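Local structure of Mlr6093 protein (Mesorhizobium loti, 2QJ8) at residues E4-T9 against A123-R128; A28-L33 against G116-R121; G52-N57 against K104-V109; D148-I153 against T307-R312. The protein probably acts as a zinc-dependent hydrolase of the succinylglutamate desuccinylase/aspartoacylase family, cleaving amide or ester bonds. All coordinates share one frame; numbering follows the deposited sequence.

Contact 1 of 4, residues E4-T9 against A123-R128; sequences EAPHLT and ADAISR
A5, which touches R128 across the contact, accepts a hydrogen bond from the ring of H7: H7 ND1 to A5 O is 2.9 Å with an N-H...O angle of 165°, and A5 O lies in the imidazole plane. On the helix, D124 OD2 forms a salt bridge with R128 NH1 at 3.1 Å, one turn on, while P6 CG lies 4.0 Å from D124 OD2. The bond uses the syn lone pair of the carboxylate, but at the arginine the acceptor is tilted from the guanidinium plane and the N-H...O angle is only 137°. The R128 chain bends at its third torsion (chi3 59°), which turns the guanidinium back along the helix surface toward D124 and against the proline. P6 CD sits over one face of the guanidinium, displaced toward the rim, 3.6 Å from R128 NH1; A5 CB lies 3.8 Å from R128 NH2. At the CB end of the ring, P6 CB meets A125 CB at 3.7 Å, so the proline spans the methyl of one helix residue and the flat end of another. No hydrogen bond joins the two segments. Backbone pairing of H7 with V23 makes this a short antiparallel edge strand whose preceding proline packs on helix 118-129 of the catalytic domain.

Contact 2 of 4, residues A28-L33 against G116-R121; sequences ADCEAL and GSVSER
D29 reaches segment 116-121 with both carboxylate oxygens. OD2 accepts the backbone N-H of V118, the first helical residue, at 2.8 Å between D29 OD2 and V118 N, through the syn lone pair. OD1 is gripped by two guanidinium nitrogens of R121, at 2.9 Å from D29 OD1 to R121 NH1 and 3.1 Å from D29 OD1 to R121 NH2. This end-on salt bridge has OD1 in the guanidinium plane, although carboxylate and guanidinium are turned 65° apart. With its CG between the backbone N and the carbonyl carbon (chi1 56°), the aspartate holds the carboxylate across the helix start, where the helix dipole would probably stabilise its negative charge. The contact thus fastens the loop joining the antiparallel strands 16-24 and 33-42 to the N-terminus of helix 118-129. Beside the salt bridge, C30 SG packs on V118 CG2 at 3.6 Å, and L33 CD1 approaches the same methyl. R121 is positioned in turn by G116 O, an in-plane acceptor at 2.9 Å from R121 NH1, and by P25 O, which takes NE. One water links A28 N to G116 O; another accepts from R121 NH2 and lies 2.9 Å from E31 O. Further out, E120 OE2 accepts S117 N at 2.8 Å from above the carboxylate plane; S117 OG bonds to D102 rather than capping the helix.

Contact 3 of 4, residues G52-N57 against K104-V109; sequences GGNHGN and KNLNRV
N54 ND2 donates a nearly straight hydrogen bond to N105 OD1, 3.2 Å long. The acceptor lies in the amide plane of N54, whereas the donor is tilted from the carbonyl plane of N105. CG of N54 extends anti to the backbone N (chi1 176°), carrying the amide across to the other segment; N105 takes the same extended first torsion (chi1 174°), which brings its OD1 to N54 ND2. N54 OD1 sits 2.9 Å from N107 N and 3.3 Å from L106 CB. N107 CB comes obliquely over the OD1/ND2 end of the amide, 3.4 Å from N54 OD1. N105 OD1 is shared: N107 N gives it a weak bond, and H55 CE1 lies 3.3 Å from N105 OD1, ring and amide planes 58° apart. The neighbouring ring atom, H55 ND1, bonds to R97 O, and N54 ND2 lies above one ring face. Shortening N54 to an alanine is likely to leave N105 OD1 without its amide donor and open a gap between the H55 ring and L106. H55 begins an H-x-x-E sequence, the motif that supplies zinc ligands in relatives. A water 2.6 Å from N54 O donates to it and accepts from L106 N. The loop after strand 47-52 thus meets the loop leading to helix 118-129, where L106 packs on I122 and A123.

Contact 4 of 4, residues D148-I153 against T307-R312; sequences DCAPSI and TVFAIR
Antiparallel pairing of strand 147-149 with strand 306-312 makes this contact, and strand 306-312 carries a classic beta bulge where F309 and A310 both face I325 of strand 322-329. D148 and I311 form the hydrogen-bonded pair. D148 N to I311 O is 3.0 Å with an almost straight N-H...O angle of 177°, and I311 N returns to D148 O at 3.0 Å. C149 and A310 form the next, non-hydrogen-bonded pair, their side chains on one face with C149 CB 3.6 Å from A310 CB. Beyond them A150 N donates to F309 O at 3.0 Å, nearly along the C=O axis, although A150 is already leaving the strand. A310 CA adds a CA-H...O contact of 3.2 Å to D148 O. The phenyl ring of F309 reaches toward A150 and S152, its CG anti to the backbone N (chi1 166°), with F309 CD1 3.9 Å from A150 CB. S152 OG approaches the ring at its edge, close to the ring plane, 3.2 Å from F309 CE1. The same hydroxyl donates to A150 O at 2.8 Å, from above the carbonyl plane, bracing the bend between strands 147-149 and 152-155. Trimming S152 to an alanine is likely to cost A150 O this hydroxyl donor and open a gap at the rim of the phenyl ring. V178, L180 and I325 also pack on that ring. The arrangement is an antiparallel strand pair with a classic beta bulge next to it, through which strand 147-149 of the catalytic domain meets strand 306-312.

Contacts 1, 2 and 3 cluster in space: about 12 Å separates the centres of contacts 1 and 2, about 14 Å those of 2 and 3, and about 17 Å those of 1 and 3. Contacts 1 and 2 share helix 118-129, and contact 3 meets that helix too, through L106 and V109 against A123 and through a K104 to E120 salt bridge. Along the chain the three are concentric, contact 3 innermost and contact 1 outermost. Contact 4 follows in series, its centre about 20 Å from that of contact 3. It lies across the chain's centre from contact 1, nearest atoms about 19 Å apart. Helix 118-129 therefore gathers N-terminal and loop segments, well away from contact 4.

Contact 1 of 4, residues E4-T9 against A123-R128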
loop_
_atom_site.group_PDB
_atom_site.type_symbol
_atom_site.label_atom_id
_atom_site.label_comp_id
_atom_site.label_asym_id
_atom_site.label_seq_id
_atom_site.Cartn_x
_atom_site.Cartn_y
_atom_site.Cartn_z
ATOM N N GLU A 4 36.609 4.506 12.734
ATOM C CA GLU A 4 36.329 5.266 11.513
ATOM C C GLU A 4 35.280 6.378 11.762
ATOM O O GLU A 4 34.339 6.203 12.533
ATOM C CB GLU A 4 35.849 4.199 10.496
ATOM C CG GLU A 4 35.394 4.590 9.109
ATOM C CD GLU A 4 34.967 3.350 8.275
ATOM O OE1 GLU A 4 34.062 2.583 8.697
ATOM O OE2 GLU A 4 35.511 3.166 7.167
ATOM N N ALA A 5 35.482 7.537 11.149
ATOM C CA ALA A 5 34.513 8.615 11.216
ATOM C C ALA A 5 33.629 8.452 9.959
ATOM O O ALA A 5 34.006 7.723 9.020
ATOM C CB ALA A 5 35.218 9.984 11.244
ATOM N N PRO A 6 32.441 9.085 9.944
ATOM C CA PRO A 6 31.683 9.021 8.722
ATOM C C PRO A 6 32.398 9.833 7.636
ATOM O O PRO A 6 33.017 10.843 7.929
ATOM C CB PRO A 6 30.334 9.662 9.110
ATOM C CG PRO A 6 30.656 10.559 10.207
ATOM C CD PRO A 6 31.732 9.868 10.977
ATOM N N HIS A 7 32.321 9.378 6.393
ATOM C CA HIS A 7 32.958 10.083 5.292
ATOM C C HIS A 7 32.338 9.673 3.984
ATOM O O HIS A 7 31.657 8.647 3.915
ATOM C CB HIS A 7 34.456 9.746 5.297
ATOM C CG HIS A 7 34.721 8.290 5.153
ATOM N ND1 HIS A 7 34.673 7.421 6.221
ATOM C CD2 HIS A 7 34.966 7.536 4.058
ATOM C CE1 HIS A 7 34.881 6.193 5.785
ATOM N NE2 HIS A 7 35.059 6.234 4.476
ATOM N N LEU A 8 32.561 10.494 2.961
ATOM C CA LEU A 8 32.169 10.200 1.601
ATOM C C LEU A 8 33.376 9.540 0.939
ATOM O O LEU A 8 34.516 9.882 1.230
ATOM C CB LEU A 8 31.795 11.473 0.842
ATOM C CG LEU A 8 30.560 12.247 1.336
ATOM C CD1 LEU A 8 30.442 13.555 0.618
ATOM C CD2 LEU A 8 29.289 11.427 1.156
ATOM N N THR A 9 33.111 8.604 0.036
ATOM C CA THR A 9 34.162 7.898 -0.685
ATOM C C THR A 9 34.694 8.674 -1.900
ATOM O O THR A 9 35.576 8.178 -2.587
ATOM C CB THR A 9 33.680 6.541 -1.124
ATOM O OG1 THR A 9 32.588 6.705 -2.033
ATOM C CG2 THR A 9 33.269 5.725 0.089
ATOM N N ALA A 123 22.022 9.490 10.843
ATOM C CA ALA A 123 21.647 10.899 10.979
ATOM C C ALA A 123 22.904 11.765 11.187
ATOM O O ALA A 123 23.040 12.799 10.544
ATOM C CB ALA A 123 20.641 11.083 12.128
ATOM N N ASP A 124 23.817 11.319 12.052
ATOM C CA ASP A 124 25.105 11.974 12.274
ATOM C C ASP A 124 25.979 12.096 11.015
ATOM O O ASP A 124 26.575 13.151 10.813
ATOM C CB ASP A 124 25.862 11.245 13.371
ATOM C CG ASP A 124 27.205 11.867 13.664
ATOM O OD1 ASP A 124 27.256 12.979 14.207
ATOM O OD2 ASP A 124 28.206 11.232 13.317
ATOM N N ALA A 125 26.010 11.047 10.172
ATOM C CA ALA A 125 26.781 11.023 8.934
ATOM C C ALA A 125 26.264 12.035 7.931
ATOM O O ALA A 125 27.058 12.736 7.319
ATOM C CB ALA A 125 26.745 9.612 8.290
ATOM N N ILE A 126 24.939 12.100 7.773
ATOM C CA ILE A 126 24.274 13.046 6.866
ATOM C C ILE A 126 24.479 14.483 7.356
ATOM O O ILE A 126 24.729 15.397 6.554
ATOM C CB ILE A 126 22.743 12.712 6.721
ATOM C CG1 ILE A 126 22.560 11.372 5.982
ATOM C CG2 ILE A 126 21.993 13.820 5.989
ATOM C CD1 ILE A 126 21.171 10.745 6.152
ATOM N N SER A 127 24.364 14.657 8.664
ATOM C CA SER A 127 24.510 15.946 9.332
ATOM C C SER A 127 25.920 16.510 9.304
ATOM O O SER A 127 26.082 17.725 9.198
ATOM C CB SER A 127 24.018 15.860 10.781
ATOM O OG SER A 127 22.650 15.459 10.813
ATOM N N ARG A 128 26.931 15.652 9.413
ATOM C CA ARG A 128 28.317 16.097 9.336
ATOM C C ARG A 128 28.843 16.305 7.906
ATOM O O ARG A 128 29.587 17.263 7.664
ATOM C CB ARG A 128 29.226 15.174 10.149
ATOM C CG ARG A 128 29.080 15.411 11.631
ATOM C CD ARG A 128 29.616 14.301 12.489
ATOM N NE ARG A 128 31.041 14.030 12.274
ATOM C CZ ARG A 128 31.724 13.024 12.843
ATOM N NH1 ARG A 128 31.119 12.178 13.670
ATOM N NH2 ARG A 128 33.029 12.853 12.580
#

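Contact 2 of 4, residues A28-L33 against G116-R121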
loop_
_atom_site.group_PDB
_atom_site.type_symbol
_atom_site.label_atom_id
_atom_site.label_comp_id
_atom_site.label_asym_id
_atom_site.label_seq_id
_atom_site.Cartn_x
_atom_site.Cartn_y
_atom_site.Cartn_z
ATOM N N ALA A 28 27.710 -0.152 18.052
ATOM C CA ALA A 28 27.359 -1.224 18.949
ATOM C C ALA A 28 26.287 -2.188 18.460
ATOM O O ALA A 28 26.229 -3.289 18.970
ATOM C CB ALA A 28 26.940 -0.641 20.330
ATOM N N ASP A 29 25.442 -1.781 17.505
ATOM C CA ASP A 29 24.308 -2.627 17.037
ATOM C C ASP A 29 24.452 -3.240 15.637
ATOM O O ASP A 29 23.707 -4.167 15.319
ATOM C CB ASP A 29 22.955 -1.899 17.164
ATOM C CG ASP A 29 22.924 -0.577 16.450
ATOM O OD1 ASP A 29 23.930 -0.198 15.834
ATOM O OD2 ASP A 29 21.896 0.110 16.523
ATOM N N CYS A 30 25.340 -2.713 14.790
ATOM C CA CYS A 30 25.600 -3.350 13.495
ATOM C C CYS A 30 26.885 -2.840 12.835
ATOM O O CYS A 30 27.473 -1.863 13.280
ATOM C CB CYS A 30 24.406 -3.226 12.540
ATOM S SG CYS A 30 24.061 -1.593 12.093
ATOM N N GLU A 31 27.285 -3.517 11.757
ATOM C CA GLU A 31 28.495 -3.191 10.983
ATOM C C GLU A 31 28.312 -1.900 10.172
ATOM O O GLU A 31 27.230 -1.323 10.164
ATOM C CB GLU A 31 28.847 -4.358 10.050
ATOM C CG GLU A 31 29.111 -5.706 10.737
ATOM C CD GLU A 31 30.347 -5.726 11.612
ATOM O OE1 GLU A 31 31.317 -4.984 11.326
ATOM O OE2 GLU A 31 30.354 -6.515 12.588
ATOM N N ALA A 32 29.383 -1.422 9.536
ATOM C CA ALA A 32 29.326 -0.202 8.725
ATOM C C ALA A 32 28.333 -0.343 7.596
ATOM O O ALA A 32 28.131 -1.458 7.081
ATOM C CB ALA A 32 30.721 0.161 8.132
ATOM N N LEU A 33 27.708 0.771 7.234
ATOM C CA LEU A 33 26.768 0.844 6.124
ATOM C C LEU A 33 27.312 1.801 5.080
ATOM O O LEU A 33 27.923 2.786 5.425
ATOM C CB LEU A 33 25.389 1.380 6.566
ATOM C CG LEU A 33 24.494 0.616 7.543
ATOM C CD1 LEU A 33 23.235 1.409 7.744
ATOM C CD2 LEU A 33 24.145 -0.782 7.053
ATOM N N GLY A 116 25.887 6.571 18.829
ATOM C CA GLY A 116 24.532 6.145 19.185
ATOM C C GLY A 116 24.175 4.897 18.410
ATOM O O GLY A 116 25.039 4.288 17.781
ATOM N N SER A 117 22.903 4.520 18.434
ATOM C CA SER A 117 22.408 3.363 17.682
ATOM C C SER A 117 22.479 3.616 16.143
ATOM O O SER A 117 22.749 4.735 15.710
ATOM C CB SER A 117 20.975 3.106 18.101
ATOM O OG SER A 117 20.224 4.228 17.708
ATOM N N VAL A 118 22.187 2.606 15.317
ATOM C CA VAL A 118 22.345 2.753 13.839
ATOM C C VAL A 118 21.623 3.974 13.253
ATOM O O VAL A 118 22.231 4.713 12.508
ATOM C CB VAL A 118 22.035 1.445 13.015
ATOM C CG1 VAL A 118 20.543 1.054 13.076
ATOM C CG2 VAL A 118 22.505 1.619 11.561
ATOM N N SER A 119 20.361 4.205 13.612
ATOM C CA SER A 119 19.612 5.385 13.113
ATOM C C SER A 119 20.308 6.715 13.428
ATOM O O SER A 119 20.386 7.606 12.574
ATOM C CB SER A 119 18.190 5.434 13.664
ATOM O OG SER A 119 17.547 4.198 13.445
ATOM N N GLU A 120 20.848 6.796 14.636
ATOM C CA GLU A 120 21.581 7.969 15.125
ATOM C C GLU A 120 22.910 8.184 14.397
ATOM O O GLU A 120 23.290 9.335 14.147
ATOM C CB GLU A 120 21.842 7.843 16.627
ATOM C CG GLU A 120 20.594 7.681 17.484
ATOM C CD GLU A 120 20.956 7.553 18.919
ATOM O OE1 GLU A 120 21.148 8.597 19.572
ATOM O OE2 GLU A 120 21.039 6.410 19.407
ATOM N N ARG A 121 23.617 7.088 14.067
ATOM C CA ARG A 121 24.862 7.182 13.277
ATOM C C ARG A 121 24.580 7.587 11.823
ATOM O O ARG A 121 25.374 8.329 11.231
ATOM C CB ARG A 121 25.690 5.886 13.323
ATOM C CG ARG A 121 26.096 5.465 14.740
ATOM C CD ARG A 121 27.210 4.395 14.765
ATOM N NE ARG A 121 26.845 3.165 14.062
ATOM C CZ ARG A 121 26.014 2.229 14.512
ATOM N NH1 ARG A 121 25.414 2.346 15.677
ATOM N NH2 ARG A 121 25.778 1.154 13.779
HETATM O O HOH W 1 27.488 2.718 18.605
HETATM O O HOH W 2 26.599 1.380 10.844
#

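Contact 3 of 4, residues G52-N57 against K104-V109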
loop_
_atom_site.group_PDB
_atom_site.type_symbol
_atom_site.label_atom_id
_atom_site.label_comp_id
_atom_site.label_asym_id
_atom_site.label_seq_id
_atom_site.Cartn_x
_atom_site.Cartn_y
_atom_site.Cartn_z
ATOM N N GLY A 52 15.547 10.467 -0.262
ATOM C CA GLY A 52 14.418 9.522 -0.331
ATOM C C GLY A 52 14.631 8.420 0.682
ATOM O O GLY A 52 15.705 8.307 1.263
ATOM N N GLY A 53 13.616 7.602 0.896
ATOM C CA GLY A 53 13.782 6.390 1.688
ATOM C C GLY A 53 14.058 6.510 3.156
ATOM O O GLY A 53 14.727 5.661 3.705
ATOM N N ASN A 54 13.573 7.575 3.792
ATOM C CA ASN A 54 13.642 7.672 5.252
ATOM C C ASN A 54 12.827 6.533 5.858
ATOM O O ASN A 54 13.158 6.057 6.937
ATOM C CB ASN A 54 13.089 9.003 5.776
ATOM C CG ASN A 54 13.070 9.051 7.305
ATOM O OD1 ASN A 54 14.107 9.204 7.919
ATOM N ND2 ASN A 54 11.890 8.913 7.918
ATOM N N HIS A 55 11.733 6.151 5.182
ATOM C CA HIS A 55 10.896 5.030 5.610
ATOM C C HIS A 55 10.976 3.931 4.585
ATOM O O HIS A 55 11.094 4.198 3.416
ATOM C CB HIS A 55 9.461 5.465 5.823
ATOM C CG HIS A 55 9.301 6.483 6.906
ATOM N ND1 HIS A 55 9.523 6.198 8.242
ATOM C CD2 HIS A 55 8.909 7.776 6.857
ATOM C CE1 HIS A 55 9.305 7.291 8.955
ATOM N NE2 HIS A 55 8.914 8.254 8.143
ATOM N N GLY A 56 10.868 2.690 5.013
ATOM C CA GLY A 56 11.057 1.571 4.090
ATOM C C GLY A 56 9.937 1.009 3.226
ATOM O O GLY A 56 10.182 0.184 2.323
ATOM N N ASN A 57 8.729 1.466 3.464
ATOM C CA ASN A 57 7.583 0.981 2.715
ATOM C C ASN A 57 7.088 1.995 1.639
ATOM O O ASN A 57 5.926 1.959 1.253
ATOM C CB ASN A 57 6.495 0.503 3.719
ATOM C CG ASN A 57 6.231 1.506 4.907
ATOM O OD1 ASN A 57 6.638 2.685 4.884
ATOM N ND2 ASN A 57 5.505 1.016 5.928
ATOM N N LYS A 104 13.978 3.001 15.527
ATOM C CA LYS A 104 13.862 4.456 15.472
ATOM C C LYS A 104 13.529 4.976 14.091
ATOM O O LYS A 104 13.910 4.416 13.052
ATOM C CB LYS A 104 15.137 5.146 16.005
ATOM C CG LYS A 104 15.550 4.708 17.417
ATOM C CD LYS A 104 16.849 5.354 17.938
ATOM C CE LYS A 104 17.136 4.842 19.343
ATOM N NZ LYS A 104 18.490 5.196 19.866
ATOM N N ASN A 105 12.769 6.054 14.100
ATOM C CA ASN A 105 12.408 6.818 12.912
ATOM C C ASN A 105 13.581 7.752 12.725
ATOM O O ASN A 105 13.824 8.660 13.533
ATOM C CB ASN A 105 11.083 7.537 13.152
ATOM C CG ASN A 105 10.673 8.486 12.035
ATOM O OD1 ASN A 105 11.389 8.747 11.060
ATOM N ND2 ASN A 105 9.464 8.983 12.166
ATOM N N LEU A 106 14.341 7.461 11.678
ATOM C CA LEU A 106 15.570 8.153 11.321
ATOM C C LEU A 106 15.432 9.682 11.253
ATOM O O LEU A 106 16.333 10.418 11.678
ATOM C CB LEU A 106 16.091 7.577 9.984
ATOM C CG LEU A 106 17.297 8.212 9.299
ATOM C CD1 LEU A 106 18.482 8.143 10.235
ATOM C CD2 LEU A 106 17.605 7.507 7.959
ATOM N N ASN A 107 14.311 10.126 10.712
ATOM C CA ASN A 107 13.991 11.541 10.592
ATOM C C ASN A 107 13.869 12.216 11.961
ATOM O O ASN A 107 14.495 13.269 12.154
ATOM C CB ASN A 107 12.723 11.724 9.746
ATOM C CG ASN A 107 12.401 13.180 9.451
ATOM O OD1 ASN A 107 11.935 13.918 10.322
ATOM N ND2 ASN A 107 12.586 13.581 8.197
ATOM N N ARG A 108 13.143 11.605 12.912
ATOM C CA ARG A 108 12.983 12.250 14.233
ATOM C C ARG A 108 14.238 12.261 15.104
ATOM O O ARG A 108 14.297 13.054 16.056
ATOM C CB ARG A 108 11.754 11.802 15.069
ATOM C CG ARG A 108 11.617 10.337 15.366
ATOM C CD ARG A 108 10.762 10.009 16.615
ATOM N NE ARG A 108 10.245 8.628 16.574
ATOM C CZ ARG A 108 10.946 7.500 16.784
ATOM N NH1 ARG A 108 12.261 7.505 17.059
ATOM N NH2 ARG A 108 10.322 6.323 16.679
ATOM N N VAL A 109 15.257 11.451 14.779
ATOM C CA VAL A 109 16.508 11.434 15.580
ATOM C C VAL A 109 17.595 12.437 15.147
ATOM O O VAL A 109 18.573 12.585 15.867
ATOM C CB VAL A 109 17.125 10.023 15.683
ATOM C CG1 VAL A 109 16.055 9.015 16.126
ATOM C CG2 VAL A 109 17.771 9.620 14.396
HETATM O O HOH W 3 12.684 5.761 9.527
#

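Contact 4 of 4, residues D148-I153 against T307-R312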
loop_
_atom_site.group_PDB
_atom_site.type_symbol
_atom_site.label_atom_id
_atom_site.label_comp_id
_atom_site.label_asym_id
_atom_site.label_seq_id
_atom_site.Cartn_x
_atom_site.Cartn_y
_atom_site.Cartn_z
ATOM N N ASP A 148 -3.757 7.136 1.243
ATOM C CA ASP A 148 -3.732 7.723 -0.072
ATOM C C ASP A 148 -3.738 9.231 0.278
ATOM O O ASP A 148 -4.463 9.646 1.178
ATOM C CB ASP A 148 -4.977 7.377 -0.851
ATOM C CG ASP A 148 -4.841 7.662 -2.327
ATOM O OD1 ASP A 148 -3.723 7.880 -2.837
ATOM O OD2 ASP A 148 -5.872 7.646 -3.015
ATOM N N CYS A 149 -2.893 10.019 -0.373
ATOM C CA CYS A 149 -2.886 11.451 -0.181
ATOM C C CYS A 149 -2.621 12.137 -1.507
ATOM O O CYS A 149 -2.109 11.521 -2.451
ATOM C CB CYS A 149 -1.896 11.890 0.898
ATOM S SG CYS A 149 -0.162 11.785 0.471
ATOM N N ALA A 150 -2.986 13.413 -1.568
ATOM C CA ALA A 150 -2.789 14.223 -2.758
ATOM C C ALA A 150 -1.292 14.406 -3.046
ATOM O O ALA A 150 -0.518 14.476 -2.096
ATOM C CB ALA A 150 -3.420 15.592 -2.542
ATOM N N PRO A 151 -0.880 14.458 -4.340
ATOM C CA PRO A 151 0.528 14.807 -4.635
ATOM C C PRO A 151 0.664 16.263 -4.221
ATOM O O PRO A 151 -0.055 17.123 -4.724
ATOM C CB PRO A 151 0.659 14.611 -6.146
ATOM C CG PRO A 151 -0.556 13.813 -6.546
ATOM C CD PRO A 151 -1.636 14.224 -5.580
ATOM N N SER A 152 1.563 16.511 -3.277
ATOM C CA SER A 152 1.589 17.788 -2.578
ATOM C C SER A 152 2.872 18.091 -1.840
ATOM O O SER A 152 3.793 17.304 -1.843
ATOM C CB SER A 152 0.459 17.726 -1.504
ATOM O OG SER A 152 0.625 16.627 -0.621
ATOM N N ILE A 153 2.915 19.298 -1.282
ATOM C CA ILE A 153 3.907 19.721 -0.337
ATOM C C ILE A 153 3.115 20.161 0.883
ATOM O O ILE A 153 2.134 20.879 0.720
ATOM C CB ILE A 153 4.746 20.897 -0.869
ATOM C CG1 ILE A 153 5.749 20.386 -1.915
ATOM C CG2 ILE A 153 5.487 21.561 0.250
ATOM C CD1 ILE A 153 6.347 21.443 -2.743
ATOM N N THR A 307 -12.083 19.568 1.387
ATOM C CA THR A 307 -11.546 18.659 0.373
ATOM C C THR A 307 -10.819 17.537 1.062
ATOM O O THR A 307 -10.202 17.746 2.095
ATOM C CB THR A 307 -10.586 19.396 -0.605
ATOM O OG1 THR A 307 -11.319 20.437 -1.264
ATOM C CG2 THR A 307 -10.034 18.470 -1.668
ATOM N N VAL A 308 -10.906 16.339 0.513
ATOM C CA VAL A 308 -10.158 15.197 1.052
ATOM C C VAL A 308 -8.712 15.296 0.602
ATOM O O VAL A 308 -8.420 15.175 -0.577
ATOM C CB VAL A 308 -10.719 13.827 0.642
ATOM C CG1 VAL A 308 -9.837 12.702 1.247
ATOM C CG2 VAL A 308 -12.193 13.684 1.092
ATOM N N PHE A 309 -7.821 15.533 1.556
ATOM C CA PHE A 309 -6.407 15.627 1.273
ATOM C C PHE A 309 -5.804 14.248 1.403
ATOM O O PHE A 309 -5.043 13.853 0.555
ATOM C CB PHE A 309 -5.703 16.620 2.200
ATOM C CG PHE A 309 -4.195 16.502 2.156
ATOM C CD1 PHE A 309 -3.486 17.055 1.105
ATOM C CD2 PHE A 309 -3.494 15.792 3.139
ATOM C CE1 PHE A 309 -2.121 16.944 1.050
ATOM C CE2 PHE A 309 -2.114 15.656 3.064
ATOM C CZ PHE A 309 -1.431 16.248 2.016
ATOM N N ALA A 310 -6.144 13.531 2.484
ATOM C CA ALA A 310 -5.636 12.199 2.713
ATOM C C ALA A 310 -6.694 11.352 3.396
ATOM O O ALA A 310 -7.499 11.872 4.171
ATOM C CB ALA A 310 -4.351 12.260 3.570
ATOM N N ILE A 311 -6.692 10.055 3.100
ATOM C CA ILE A 311 -7.649 9.114 3.690
ATOM C C ILE A 311 -7.017 7.725 3.743
ATOM O O ILE A 311 -6.297 7.347 2.823
ATOM C CB ILE A 311 -9.008 9.118 2.942
ATOM C CG1 ILE A 311 -10.065 8.344 3.775
ATOM C CG2 ILE A 311 -8.849 8.611 1.486
ATOM C CD1 ILE A 311 -11.446 8.477 3.316
ATOM N N ARG A 312 -7.238 7.008 4.857
ATOM C CA ARG A 312 -6.704 5.653 5.040
ATOM C C ARG A 312 -7.351 4.662 4.120
ATOM O O ARG A 312 -8.512 4.842 3.723
ATOM C CB ARG A 312 -6.958 5.102 6.450
ATOM C CG ARG A 312 -6.070 5.603 7.519
ATOM C CD ARG A 312 -6.171 4.674 8.759
ATOM N NE ARG A 312 -5.529 5.243 9.947
ATOM C CZ ARG A 312 -4.210 5.371 10.139
ATOM N NH1 ARG A 312 -3.313 4.989 9.232
ATOM N NH2 ARG A 312 -3.779 5.928 11.268
#